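Local coordinates for protein probable chaperone (Pseudomonas aeruginosa, PDB 4JMF) that probably acts as a dimeric type III secretion chaperone of the CesT family, binding a partner protein ahead of its export, at residues B[44-49]-B[90-95]; B[48-53]-B[84-89]; B[57-62]-B[74-79]. All blocks are in the same frame, centred on the assembly; numbering follows the deposited sequence.

Overall arrangement
Contacts 1 and 2 are two lengths of one antiparallel strand pair, 46-53 with 85-92, and share L48 and M49; contact 3 lies beyond strand 85-92, where the loop 57-62 packs on strand 75-78, outermost within this chain. Contact 2 is the deepest, with nine of its twelve touching residues buried, whereas contact 1 is partly open where the strands end. Backbone hydrogen bonds carry both, with a salt bridge added in contact 2. Contact 3 has no hydrogen bond between its segments and rests on one leucine. A probable hydrogen bond from I75 N to W88 O (2.7 Å) joins contacts 2 and 3, and all three touch the second subunit.

Contact 1 of 3, residues B[44-49]-B[90-95]; sequences TDHLLM and RQPLQL
L47 and Q91 form the hydrogen-bonded pair at the centre of this antiparallel strand pairing, part of the sheet of a CesT-family chaperone, and the non-hydrogen-bonded pairs H46-P92 and L48-R90 stand to either side of it. The axes of strands 46-49 and 90-92 approach to 4.5 Å with their directions 164° apart.

Three backbone bonds supply the polar evidence. L47 N reaches Q91 O at 2.7 Å, and Q91 N returns to L47 O. Past the strand end, L93 N donates to D45 O at 2.8 Å, so the pairing extends into the first residue of the 3-10 turn 93-95. L47 O also receives Q104 NE2 from helix 98-114, which ties the strand to the helix behind it.

Apolar contacts divide between the two faces. On the face of L47 and Q91, the CD2 branch of L93 comes to 4.0 Å from L47 CB, and Y5 of helix 3-15 touches both leucines. On the face of H46, L48 and R90, the aliphatic part of the arginine does the work: R90 CD lies 3.6 Å from H46 CB. With CG anti to the backbone N (chi1 176°) and a bend at chi3, the R90 chain passes beside H46 before its NH1 bonds to H42 O and to S68 O of the second subunit. P92 meets P92 of that subunit, so this face belongs to the dimer contact.

The imidazole is also held by its own segment. H46 ND1 donates to T44 O at 3.1 Å, with the oxygen in the ring plane, which helps hold the ring's rotation while H46 CD2 sits 3.8 Å from P92 CA.

Contact 2 of 3, residues B[48-53]-B[84-89]; sequences LMFTRL and ERLLWN
F50 and W88 both place CG between the backbone N and the carbonyl carbon (chi1 59° and 62°), which on the two antiparallel strands of this chaperone sheet sends their rings apart. F50 runs alongside L86, while W88 leads away to the second subunit, where NE1 bonds to N65 O and F67 packs edge-to-face. The close non-hydrogen-bonded pairing of F50 with W88 itself brings their CB atoms to 3.6 Å. L48, F50, L86 and E84 also pack on the chain of another protein, consistent with a chaperone-partner surface.

M49 pairs with N89 and T51 with L87, each through both reciprocal N-H...O bonds. On the face of these four residues, N89 OD1 lies 3.4 Å from M49 CB and accepts from Q104 NE2 of helix 98-114; N89 ND2 is bound to C72 O. T51 CG2 packs beside L87 CB at 3.9 Å.

At the outer end R52 and E84, each bent at chi2, make a salt bridge. R52 NE meets E84 OE2 at 2.9 Å, on its syn side but out of the carboxylate plane; the guanidinium and carboxylate planes are 87° apart. A water donates to that OE2 and to L53 O, and accepts from R85 N at 2.7 Å.

Contact 3 of 3, residues B[57-62]-B[74-79]; sequences GDATAN and PILGRD
L76, on strand 75-78 at the edge of the sheet within this chain of the chaperone, carries the segment-to-segment contact by reaching into the turn at G57, D58 and A59. The two segments bury 190 Å² between them, and L76 and A59 account for most of it.

The tight part is apolar. L76 has CG anti to its backbone N (chi1 -177°), which directs the isobutyl group at the loop; L76 CG lies 3.8 Å from A59 CB, and the CD2 branch comes to 3.4 Å from D58 N, against the peptide that joins G57 to D58. The methyl of A59 also sits 3.3 Å from L76 O, and A59 CA approaches the same oxygen at 3.2 Å in a bent CA-H...O contact (124° at the hydrogen). No hydrogen bond passes between the segments. A59 and L76 form the nearest CA pair, 4.7 Å apart, yet without strand pairing.

On the looser side, the D58 side chain starts away from the strand, and its carboxylate bonds within the loop. D58 OD1 accepts from T60 N at 3.0 Å, forming an Asx turn, and from T60 OG1 at 2.8 Å. The hydroxyl arrives on the syn side, 18° out of the carboxylate plane; the amide comes from above that plane. This network lies on the less buried side, D58 and T60 being partly exposed while A59 is buried.

The second subunit meets this region: its N65 ND2 bonds to A59 O, its R78 NE bonds to A61 O, and the two I75 side chains touch. The chemistry thus implies a shared hold: D58 OD1 helps shape the turn, leucine packing contributes to its seat, N65 of the same chain bonds both T60 O and L76 N, and some backbone polarity is met across the dimer.

Contact 1 of 3, residues B[44-49]-B[90-95]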
ATOM      1  N   THR B  44      -6.970  10.778  -6.998  1.00 22.16           N
ATOM      2  CA  THR B  44      -8.063  11.493  -6.362  1.00 21.91           C
ATOM      3  C   THR B  44      -8.602  10.706  -5.166  1.00 22.40           C
ATOM      4  O   THR B  44      -8.727   9.473  -5.223  1.00 21.86           O
ATOM      5  CB  THR B  44      -9.162  11.765  -7.389  1.00 24.41           C
ATOM      6  OG1 THR B  44      -8.577  12.503  -8.463  1.00 31.61           O
ATOM      7  CG2 THR B  44     -10.294  12.603  -6.787  1.00 25.15           C
ATOM      8  N   ASP B  45      -8.854  11.426  -4.072  1.00 22.45           N
ATOM      9  CA  ASP B  45      -9.401  10.861  -2.830  1.00 24.67           C
ATOM     10  C   ASP B  45      -8.470   9.928  -2.064  1.00 22.03           C
ATOM     11  O   ASP B  45      -8.905   9.265  -1.118  1.00 20.07           O
ATOM     12  CB  ASP B  45     -10.758  10.185  -3.074  1.00 25.20           C
ATOM     13  CG  ASP B  45     -11.825  11.172  -3.505  1.00 31.62           C
ATOM     14  OD1 ASP B  45     -11.911  12.263  -2.896  1.00 34.85           O
ATOM     15  OD2 ASP B  45     -12.559  10.863  -4.465  1.00 36.18           O
ATOM     16  N   HIS B  46      -7.195   9.889  -2.449  1.00 20.43           N
ATOM     17  CA  HIS B  46      -6.186   9.196  -1.636  1.00 20.99           C
ATOM     18  C   HIS B  46      -5.044  10.131  -1.268  1.00 19.89           C
ATOM     19  O   HIS B  46      -4.739  11.071  -2.000  1.00 21.89           O
ATOM     20  CB  HIS B  46      -5.614   7.972  -2.359  1.00 20.11           C
ATOM     21  CG  HIS B  46      -6.623   6.909  -2.648  1.00 18.16           C
ATOM     22  ND1 HIS B  46      -7.643   7.083  -3.559  1.00 21.84           N
ATOM     23  CD2 HIS B  46      -6.758   5.651  -2.165  1.00 15.68           C
ATOM     24  CE1 HIS B  46      -8.362   5.979  -3.625  1.00 20.07           C
ATOM     25  NE2 HIS B  46      -7.855   5.099  -2.780  1.00 22.34           N
ATOM     26  N   LEU B  47      -4.418   9.881  -0.123  1.00 18.50           N
ATOM     27  CA  LEU B  47      -3.287  10.697   0.312  1.00 21.07           C
ATOM     28  C   LEU B  47      -2.019   9.871   0.191  1.00 18.18           C
ATOM     29  O   LEU B  47      -1.879   8.835   0.853  1.00 14.62           O
ATOM     30  CB  LEU B  47      -3.460  11.142   1.768  1.00 17.55           C
ATOM     31  CG  LEU B  47      -2.233  11.770   2.440  1.00 17.60           C
ATOM     32  CD1 LEU B  47      -1.808  13.040   1.720  1.00 22.21           C
ATOM     33  CD2 LEU B  47      -2.549  12.107   3.869  1.00 25.57           C
ATOM     34  N   LEU B  48      -1.104  10.332  -0.653  1.00 16.51           N
ATOM     35  CA  LEU B  48       0.166   9.649  -0.853  1.00 16.49           C
ATOM     36  C   LEU B  48       1.236  10.371  -0.052  1.00 15.47           C
ATOM     37  O   LEU B  48       1.380  11.580  -0.183  1.00 15.68           O
ATOM     38  CB  LEU B  48       0.531   9.671  -2.336  1.00 13.46           C
ATOM     39  CG  LEU B  48       1.857   9.052  -2.772  1.00 16.91           C
ATOM     40  CD1 LEU B  48       1.793   7.515  -2.702  1.00 16.45           C
ATOM     41  CD2 LEU B  48       2.220   9.533  -4.187  1.00 15.05           C
ATOM     42  N   MET B  49       1.965   9.643   0.795  1.00 14.00           N
ATOM     43  CA  MET B  49       3.109  10.223   1.498  1.00 15.34           C
ATOM     44  C   MET B  49       4.365   9.500   1.055  1.00 17.05           C
ATOM     45  O   MET B  49       4.372   8.270   0.941  1.00 16.35           O
ATOM     46  CB  MET B  49       2.970  10.057   3.015  1.00 13.29           C
ATOM     47  CG  MET B  49       1.725  10.681   3.616  1.00 14.01           C
ATOM     48  SD  MET B  49       1.872  10.670   5.404  1.00 17.45           S
ATOM     49  CE  MET B  49       0.316  11.407   5.900  1.00 15.33           C
ATOM     50  N   ARG B  90       0.099   5.026   1.267  1.00 16.05           N
ATOM     51  CA  ARG B  90      -1.091   5.712   0.765  1.00 16.03           C
ATOM     52  C   ARG B  90      -2.328   5.306   1.545  1.00 19.26           C
ATOM     53  O   ARG B  90      -2.476   4.137   1.920  1.00 17.20           O
ATOM     54  CB  ARG B  90      -1.305   5.411  -0.719  1.00 19.35           C
ATOM     55  CG  ARG B  90      -2.590   6.021  -1.272  1.00 20.66           C
ATOM     56  CD  ARG B  90      -2.479   6.265  -2.757  1.00 22.73           C
ATOM     57  NE  ARG B  90      -2.168   5.039  -3.422  1.00 26.59           N
ATOM     58  CZ  ARG B  90      -1.529   4.925  -4.580  1.00 27.09           C
ATOM     59  NH1 ARG B  90      -1.111   5.987  -5.284  1.00 20.16           N
ATOM     60  NH2 ARG B  90      -1.322   3.705  -5.019  1.00 18.23           N
ATOM     61  N   GLN B  91      -3.208   6.274   1.800  1.00 16.05           N
ATOM     62  CA  GLN B  91      -4.449   5.990   2.499  1.00 17.75           C
ATOM     63  C   GLN B  91      -5.584   6.717   1.816  1.00 15.82           C
ATOM     64  O   GLN B  91      -5.382   7.792   1.260  1.00 18.33           O
ATOM     65  CB  GLN B  91      -4.356   6.414   3.968  1.00 21.07           C
ATOM     66  CG  GLN B  91      -3.430   5.538   4.815  1.00 22.36           C
ATOM     67  CD  GLN B  91      -4.085   4.225   5.245  1.00 25.58           C
ATOM     68  OE1 GLN B  91      -4.713   4.144   6.310  1.00 26.72           O
ATOM     69  NE2 GLN B  91      -3.935   3.191   4.420  1.00 19.94           N
ATOM     70  N   PRO B  92      -6.784   6.122   1.839  1.00 16.40           N
ATOM     71  CA  PRO B  92      -7.944   6.807   1.263  1.00 19.52           C
ATOM     72  C   PRO B  92      -8.373   7.904   2.220  1.00 18.17           C
ATOM     73  O   PRO B  92      -8.339   7.677   3.435  1.00 21.54           O
ATOM     74  CB  PRO B  92      -9.017   5.710   1.222  1.00 22.45           C
ATOM     75  CG  PRO B  92      -8.315   4.418   1.577  1.00 26.57           C
ATOM     76  CD  PRO B  92      -7.146   4.818   2.419  1.00 19.97           C
ATOM     77  N   LEU B  93      -8.744   9.072   1.713  1.00 21.59           N
ATOM     78  CA  LEU B  93      -9.158  10.165   2.599  1.00 21.18           C
ATOM     79  C   LEU B  93     -10.323   9.778   3.523  1.00 25.45           C
ATOM     80  O   LEU B  93     -10.436  10.298   4.633  1.00 27.40           O
ATOM     81  CB  LEU B  93      -9.502  11.413   1.778  1.00 22.21           C
ATOM     82  CG  LEU B  93      -8.361  12.045   0.981  1.00 22.40           C
ATOM     83  CD1 LEU B  93      -8.863  13.218   0.135  1.00 25.75           C
ATOM     84  CD2 LEU B  93      -7.232  12.505   1.897  1.00 17.78           C
ATOM     85  N   GLN B  94     -11.174   8.852   3.078  1.00 27.37           N
ATOM     86  CA  GLN B  94     -12.320   8.381   3.877  1.00 28.05           C
ATOM     87  C   GLN B  94     -11.934   7.753   5.210  1.00 29.98           C
ATOM     88  O   GLN B  94     -12.764   7.664   6.111  1.00 31.38           O
ATOM     89  CB  GLN B  94     -13.130   7.344   3.096  1.00 32.87           C
ATOM     90  CG  GLN B  94     -14.049   7.910   2.035  1.00 45.25           C
ATOM     91  CD  GLN B  94     -13.332   8.859   1.093  1.00 49.58           C
ATOM     92  OE1 GLN B  94     -12.356   8.480   0.416  1.00 43.83           O
ATOM     93  NE2 GLN B  94     -13.793  10.115   1.060  1.00 46.19           N
ATOM     94  N   LEU B  95     -10.692   7.286   5.323  1.00 26.02           N
ATOM     95  CA  LEU B  95     -10.238   6.598   6.533  1.00 28.62           C
ATOM     96  C   LEU B  95      -9.345   7.473   7.407  1.00 28.16           C
ATOM     97  O   LEU B  95      -8.915   7.056   8.480  1.00 36.16           O
ATOM     98  CB  LEU B  95      -9.455   5.331   6.164  1.00 31.46           C
ATOM     99  CG  LEU B  95     -10.202   4.126   5.598  1.00 37.66           C
ATOM    100  CD1 LEU B  95      -9.290   2.888   5.604  1.00 38.12           C
ATOM    101  CD2 LEU B  95     -11.464   3.875   6.403  1.00 35.30           C
TER

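Contact 2 of 3, residues B[48-53]-B[84-89]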
ATOM      1  N   LEU B  48      -1.104  10.332  -0.653  1.00 16.51           N
ATOM      2  CA  LEU B  48       0.166   9.649  -0.853  1.00 16.49           C
ATOM      3  C   LEU B  48       1.236  10.371  -0.052  1.00 15.47           C
ATOM      4  O   LEU B  48       1.380  11.580  -0.183  1.00 15.68           O
ATOM      5  CB  LEU B  48       0.531   9.671  -2.336  1.00 13.46           C
ATOM      6  CG  LEU B  48       1.857   9.052  -2.772  1.00 16.91           C
ATOM      7  CD1 LEU B  48       1.793   7.515  -2.702  1.00 16.45           C
ATOM      8  CD2 LEU B  48       2.220   9.533  -4.187  1.00 15.05           C
ATOM      9  N   MET B  49       1.965   9.643   0.795  1.00 14.00           N
ATOM     10  CA  MET B  49       3.109  10.223   1.498  1.00 15.34           C
ATOM     11  C   MET B  49       4.365   9.500   1.055  1.00 17.05           C
ATOM     12  O   MET B  49       4.372   8.270   0.941  1.00 16.35           O
ATOM     13  CB  MET B  49       2.970  10.057   3.015  1.00 13.29           C
ATOM     14  CG  MET B  49       1.725  10.681   3.616  1.00 14.01           C
ATOM     15  SD  MET B  49       1.872  10.670   5.404  1.00 17.45           S
ATOM     16  CE  MET B  49       0.316  11.407   5.900  1.00 15.33           C
ATOM     17  N   PHE B  50       5.444  10.239   0.825  1.00 17.19           N
ATOM     18  CA  PHE B  50       6.671   9.560   0.415  1.00 18.62           C
ATOM     19  C   PHE B  50       7.920  10.346   0.743  1.00 20.57           C
ATOM     20  O   PHE B  50       7.862  11.553   0.981  1.00 19.10           O
ATOM     21  CB  PHE B  50       6.634   9.210  -1.086  1.00 17.73           C
ATOM     22  CG  PHE B  50       6.475  10.405  -1.991  1.00 21.14           C
ATOM     23  CD1 PHE B  50       7.573  10.957  -2.636  1.00 18.58           C
ATOM     24  CD2 PHE B  50       5.219  10.961  -2.221  1.00 19.82           C
ATOM     25  CE1 PHE B  50       7.418  12.059  -3.486  1.00 21.53           C
ATOM     26  CE2 PHE B  50       5.057  12.061  -3.068  1.00 16.95           C
ATOM     27  CZ  PHE B  50       6.157  12.606  -3.698  1.00 23.92           C
ATOM     28  N   THR B  51       9.052   9.645   0.747  1.00 19.16           N
ATOM     29  CA  THR B  51      10.326  10.290   0.983  1.00 18.80           C
ATOM     30  C   THR B  51      11.345   9.694   0.003  1.00 22.41           C
ATOM     31  O   THR B  51      11.340   8.481  -0.262  1.00 18.28           O
ATOM     32  CB  THR B  51      10.749  10.122   2.469  1.00 18.31           C
ATOM     33  OG1 THR B  51      11.974  10.812   2.732  1.00 20.13           O
ATOM     34  CG2 THR B  51      10.887   8.659   2.840  1.00 18.36           C
ATOM     35  N   ARG B  52      12.182  10.552  -0.571  1.00 21.83           N
ATOM     36  CA  ARG B  52      13.187  10.102  -1.533  1.00 21.85           C
ATOM     37  C   ARG B  52      14.414   9.614  -0.781  1.00 23.79           C
ATOM     38  O   ARG B  52      14.965  10.331   0.060  1.00 25.83           O
ATOM     39  CB  ARG B  52      13.562  11.248  -2.478  1.00 23.74           C
ATOM     40  CG  ARG B  52      14.637  10.927  -3.506  1.00 25.83           C
ATOM     41  CD  ARG B  52      15.975  11.556  -3.137  1.00 24.20           C
ATOM     42  NE  ARG B  52      16.990  11.375  -4.180  1.00 30.02           N
ATOM     43  CZ  ARG B  52      18.253  11.788  -4.074  1.00 30.71           C
ATOM     44  NH1 ARG B  52      18.667  12.402  -2.968  1.00 27.15           N
ATOM     45  NH2 ARG B  52      19.106  11.573  -5.064  1.00 27.89           N
ATOM     46  N   LEU B  53      14.815   8.378  -1.044  1.00 26.41           N
ATOM     47  CA  LEU B  53      16.018   7.832  -0.428  1.00 26.90           C
ATOM     48  C   LEU B  53      17.160   7.907  -1.434  1.00 30.76           C
ATOM     49  O   LEU B  53      16.973   8.354  -2.577  1.00 27.36           O
ATOM     50  CB  LEU B  53      15.786   6.379  -0.016  1.00 28.88           C
ATOM     51  CG  LEU B  53      14.582   6.130   0.897  1.00 31.43           C
ATOM     52  CD1 LEU B  53      14.420   4.648   1.166  1.00 30.22           C
ATOM     53  CD2 LEU B  53      14.709   6.896   2.214  1.00 29.52           C
ATOM     54  N   GLU B  84      15.053   7.398  -9.388  1.00 26.04           N
ATOM     55  CA  GLU B  84      14.855   7.809  -7.998  1.00 23.63           C
ATOM     56  C   GLU B  84      14.114   6.752  -7.192  1.00 22.85           C
ATOM     57  O   GLU B  84      13.069   6.240  -7.625  1.00 23.73           O
ATOM     58  CB  GLU B  84      14.104   9.151  -7.920  1.00 24.62           C
ATOM     59  CG  GLU B  84      14.871  10.305  -8.523  1.00 26.43           C
ATOM     60  CD  GLU B  84      15.860  10.924  -7.561  1.00 26.46           C
ATOM     61  OE1 GLU B  84      16.037  12.154  -7.641  1.00 30.05           O
ATOM     62  OE2 GLU B  84      16.450  10.202  -6.722  1.00 24.27           O
ATOM     63  N   ARG B  85      14.661   6.430  -6.024  1.00 20.62           N
ATOM     64  CA  ARG B  85      14.076   5.436  -5.134  1.00 22.00           C
ATOM     65  C   ARG B  85      13.202   6.127  -4.087  1.00 20.25           C
ATOM     66  O   ARG B  85      13.656   7.036  -3.382  1.00 19.68           O
ATOM     67  CB  ARG B  85      15.190   4.593  -4.503  1.00 22.84           C
ATOM     68  CG  ARG B  85      16.034   3.874  -5.591  1.00 29.81           C
ATOM     69  CD  ARG B  85      17.271   3.151  -5.069  1.00 27.55           C
ATOM     70  NE  ARG B  85      16.974   1.930  -4.315  1.00 28.96           N
ATOM     71  CZ  ARG B  85      16.907   1.859  -2.984  1.00 34.35           C
ATOM     72  NH1 ARG B  85      17.089   2.945  -2.241  1.00 31.34           N
ATOM     73  NH2 ARG B  85      16.657   0.697  -2.385  1.00 32.42           N
ATOM     74  N   LEU B  86      11.942   5.707  -4.002  1.00 18.52           N
ATOM     75  CA  LEU B  86      10.961   6.395  -3.154  1.00 20.58           C
ATOM     76  C   LEU B  86      10.312   5.413  -2.190  1.00 18.73           C
ATOM     77  O   LEU B  86       9.811   4.353  -2.604  1.00 20.60           O
ATOM     78  CB  LEU B  86       9.881   7.066  -4.011  1.00 15.73           C
ATOM     79  CG  LEU B  86      10.287   8.058  -5.106  1.00 23.02           C
ATOM     80  CD1 LEU B  86       9.051   8.630  -5.788  1.00 21.52           C
ATOM     81  CD2 LEU B  86      11.146   9.192  -4.549  1.00 18.31           C
ATOM     82  N   LEU B  87      10.346   5.751  -0.903  1.00 18.72           N
ATOM     83  CA  LEU B  87       9.642   4.990   0.131  1.00 19.71           C
ATOM     84  C   LEU B  87       8.285   5.685   0.306  1.00 16.95           C
ATOM     85  O   LEU B  87       8.243   6.891   0.503  1.00 15.25           O
ATOM     86  CB  LEU B  87      10.441   5.055   1.435  1.00 16.77           C
ATOM     87  CG  LEU B  87       9.960   4.282   2.650  1.00 18.94           C
ATOM     88  CD1 LEU B  87      10.154   2.812   2.389  1.00 15.77           C
ATOM     89  CD2 LEU B  87      10.733   4.709   3.895  1.00 21.16           C
ATOM     90  N   TRP B  88       7.181   4.946   0.214  1.00 15.58           N
ATOM     91  CA  TRP B  88       5.871   5.590   0.140  1.00 15.23           C
ATOM     92  C   TRP B  88       4.780   4.779   0.789  1.00 19.41           C
ATOM     93  O   TRP B  88       4.867   3.546   0.890  1.00 16.63           O
ATOM     94  CB  TRP B  88       5.473   5.842  -1.319  1.00 14.61           C
ATOM     95  CG  TRP B  88       5.336   4.579  -2.130  1.00 16.60           C
ATOM     96  CD1 TRP B  88       6.344   3.894  -2.756  1.00 18.85           C
ATOM     97  CD2 TRP B  88       4.129   3.849  -2.403  1.00 19.14           C
ATOM     98  NE1 TRP B  88       5.838   2.792  -3.412  1.00 19.26           N
ATOM     99  CE2 TRP B  88       4.482   2.738  -3.205  1.00 18.89           C
ATOM    100  CE3 TRP B  88       2.782   4.026  -2.049  1.00 16.52           C
ATOM    101  CZ2 TRP B  88       3.538   1.809  -3.659  1.00 16.51           C
ATOM    102  CZ3 TRP B  88       1.841   3.100  -2.506  1.00 21.72           C
ATOM    103  CH2 TRP B  88       2.227   2.005  -3.306  1.00 21.75           C
ATOM    104  N   ASN B  89       3.731   5.475   1.221  1.00 15.53           N
ATOM    105  CA  ASN B  89       2.502   4.778   1.587  1.00 14.86           C
ATOM    106  C   ASN B  89       1.296   5.588   1.141  1.00 15.35           C
ATOM    107  O   ASN B  89       1.453   6.703   0.634  1.00 15.68           O
ATOM    108  CB  ASN B  89       2.476   4.388   3.070  1.00 14.36           C
ATOM    109  CG  ASN B  89       2.562   5.584   4.003  1.00 16.21           C
ATOM    110  OD1 ASN B  89       2.330   6.734   3.604  1.00 15.94           O
ATOM    111  ND2 ASN B  89       2.882   5.312   5.268  1.00 16.64           N
TER
HETATM  112  O   HOH W   1      16.807   7.897  -5.348  1.00 26.19           O

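Contact 3 of 3, residues B[57-62]-B[74-79]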
ATOM      1  N   GLY B  57      18.005   0.608   1.898  1.00 35.10           N
ATOM      2  CA  GLY B  57      16.874  -0.286   1.734  1.00 29.16           C
ATOM      3  C   GLY B  57      16.926  -1.188   0.510  1.00 32.51           C
ATOM      4  O   GLY B  57      17.912  -1.219  -0.246  1.00 30.35           O
ATOM      5  N   ASP B  58      15.841  -1.926   0.309  1.00 31.14           N
ATOM      6  CA  ASP B  58      15.771  -2.920  -0.758  1.00 32.45           C
ATOM      7  C   ASP B  58      14.445  -2.720  -1.483  1.00 33.19           C
ATOM      8  O   ASP B  58      13.391  -3.061  -0.943  1.00 25.18           O
ATOM      9  CB  ASP B  58      15.843  -4.321  -0.131  1.00 29.78           C
ATOM     10  CG  ASP B  58      15.913  -5.437  -1.157  1.00 33.31           C
ATOM     11  OD1 ASP B  58      15.674  -5.190  -2.369  1.00 34.41           O
ATOM     12  OD2 ASP B  58      16.186  -6.588  -0.737  1.00 34.75           O
ATOM     13  N   ALA B  59      14.484  -2.176  -2.698  1.00 27.59           N
ATOM     14  CA  ALA B  59      13.253  -1.891  -3.447  1.00 23.83           C
ATOM     15  C   ALA B  59      12.758  -3.074  -4.263  1.00 26.24           C
ATOM     16  O   ALA B  59      11.778  -2.955  -4.995  1.00 25.42           O
ATOM     17  CB  ALA B  59      13.445  -0.687  -4.352  1.00 21.55           C
ATOM     18  N   THR B  60      13.422  -4.217  -4.146  1.00 28.16           N
ATOM     19  CA  THR B  60      13.037  -5.376  -4.952  1.00 31.58           C
ATOM     20  C   THR B  60      12.025  -6.238  -4.191  1.00 31.72           C
ATOM     21  O   THR B  60      11.240  -5.720  -3.378  1.00 26.92           O
ATOM     22  CB  THR B  60      14.292  -6.205  -5.407  1.00 28.96           C
ATOM     23  OG1 THR B  60      14.786  -6.983  -4.317  1.00 30.19           O
ATOM     24  CG2 THR B  60      15.398  -5.278  -5.858  1.00 22.32           C
ATOM     25  N   ALA B  61      12.023  -7.544  -4.457  1.00 24.49           N
ATOM     26  CA  ALA B  61      11.177  -8.463  -3.697  1.00 30.53           C
ATOM     27  C   ALA B  61      11.780  -8.661  -2.306  1.00 34.84           C
ATOM     28  O   ALA B  61      12.642  -9.525  -2.099  1.00 33.53           O
ATOM     29  CB  ALA B  61      11.038  -9.808  -4.423  1.00 31.43           C
ATOM     30  N   ASN B  62      11.341  -7.853  -1.344  1.00 30.57           N
ATOM     31  CA  ASN B  62      11.917  -7.934  -0.008  1.00 32.87           C
ATOM     32  C   ASN B  62      10.907  -7.833   1.111  1.00 28.90           C
ATOM     33  O   ASN B  62       9.695  -7.698   0.875  1.00 29.30           O
ATOM     34  CB  ASN B  62      12.895  -6.803   0.167  1.00 31.47           C
ATOM     35  CG  ASN B  62      12.297  -5.520  -0.253  1.00 32.44           C
ATOM     36  OD1 ASN B  62      11.398  -4.998   0.399  1.00 34.23           O
ATOM     37  ND2 ASN B  62      12.739  -5.016  -1.390  1.00 42.74           N
ATOM     38  N   PRO B  74       5.135   1.259   4.792  1.00 17.05           N
ATOM     39  CA  PRO B  74       5.456   1.817   3.475  1.00 18.95           C
ATOM     40  C   PRO B  74       6.111   0.808   2.538  1.00 20.45           C
ATOM     41  O   PRO B  74       6.567  -0.264   2.951  1.00 18.48           O
ATOM     42  CB  PRO B  74       6.433   2.955   3.801  1.00 15.30           C
ATOM     43  CG  PRO B  74       7.057   2.542   5.092  1.00 18.47           C
ATOM     44  CD  PRO B  74       6.058   1.720   5.842  1.00 16.23           C
ATOM     45  N   ILE B  75       6.152   1.184   1.265  1.00 22.10           N
ATOM     46  CA  ILE B  75       6.645   0.336   0.201  1.00 18.81           C
ATOM     47  C   ILE B  75       7.878   1.037  -0.362  1.00 21.47           C
ATOM     48  O   ILE B  75       7.919   2.265  -0.385  1.00 21.41           O
ATOM     49  CB  ILE B  75       5.578   0.247  -0.905  1.00 19.78           C
ATOM     50  CG1 ILE B  75       4.252  -0.227  -0.323  1.00 23.51           C
ATOM     51  CG2 ILE B  75       6.030  -0.640  -2.064  1.00 19.20           C
ATOM     52  CD1 ILE B  75       4.363  -1.501   0.410  1.00 28.11           C
ATOM     53  N   LEU B  76       8.880   0.283  -0.810  1.00 19.46           N
ATOM     54  CA  LEU B  76      10.071   0.904  -1.394  1.00 22.93           C
ATOM     55  C   LEU B  76      10.166   0.561  -2.875  1.00 22.88           C
ATOM     56  O   LEU B  76      10.376  -0.595  -3.241  1.00 18.57           O
ATOM     57  CB  LEU B  76      11.341   0.458  -0.665  1.00 22.52           C
ATOM     58  CG  LEU B  76      12.647   1.098  -1.137  1.00 25.20           C
ATOM     59  CD1 LEU B  76      12.486   2.605  -1.159  1.00 26.54           C
ATOM     60  CD2 LEU B  76      13.793   0.724  -0.227  1.00 27.19           C
ATOM     61  N   GLY B  77      10.001   1.563  -3.727  1.00 19.57           N
ATOM     62  CA  GLY B  77       9.967   1.331  -5.159  1.00 21.52           C
ATOM     63  C   GLY B  77      10.874   2.310  -5.880  1.00 22.33           C
ATOM     64  O   GLY B  77      11.574   3.116  -5.247  1.00 20.52           O
ATOM     65  N   ARG B  78      10.871   2.266  -7.205  1.00 22.53           N
ATOM     66  CA  ARG B  78      11.824   3.094  -7.926  1.00 24.01           C
ATOM     67  C   ARG B  78      11.319   3.502  -9.298  1.00 18.88           C
ATOM     68  O   ARG B  78      10.844   2.676 -10.071  1.00 25.35           O
ATOM     69  CB  ARG B  78      13.165   2.366  -8.006  1.00 21.84           C
ATOM     70  CG  ARG B  78      14.235   3.106  -8.761  1.00 23.14           C
ATOM     71  CD  ARG B  78      15.491   2.266  -8.800  1.00 24.23           C
ATOM     72  NE  ARG B  78      16.665   3.082  -9.083  1.00 27.80           N
ATOM     73  CZ  ARG B  78      17.912   2.623  -9.089  1.00 32.81           C
ATOM     74  NH1 ARG B  78      18.151   1.338  -8.846  1.00 26.51           N
ATOM     75  NH2 ARG B  78      18.922   3.447  -9.340  1.00 32.32           N
ATOM     76  N   ASP B  79      11.390   4.796  -9.579  1.00 20.21           N
ATOM     77  CA  ASP B  79      10.985   5.314 -10.873  1.00 22.16           C
ATOM     78  C   ASP B  79      12.038   4.869 -11.885  1.00 25.62           C
ATOM     79  O   ASP B  79      13.204   5.239 -11.766  1.00 23.44           O
ATOM     80  CB  ASP B  79      10.905   6.845 -10.791  1.00 19.77           C
ATOM     81  CG  ASP B  79      10.904   7.508 -12.133  1.00 23.84           C
ATOM     82  OD1 ASP B  79      10.368   6.936 -13.110  1.00 27.61           O
ATOM     83  OD2 ASP B  79      11.457   8.622 -12.216  1.00 31.14           O
TER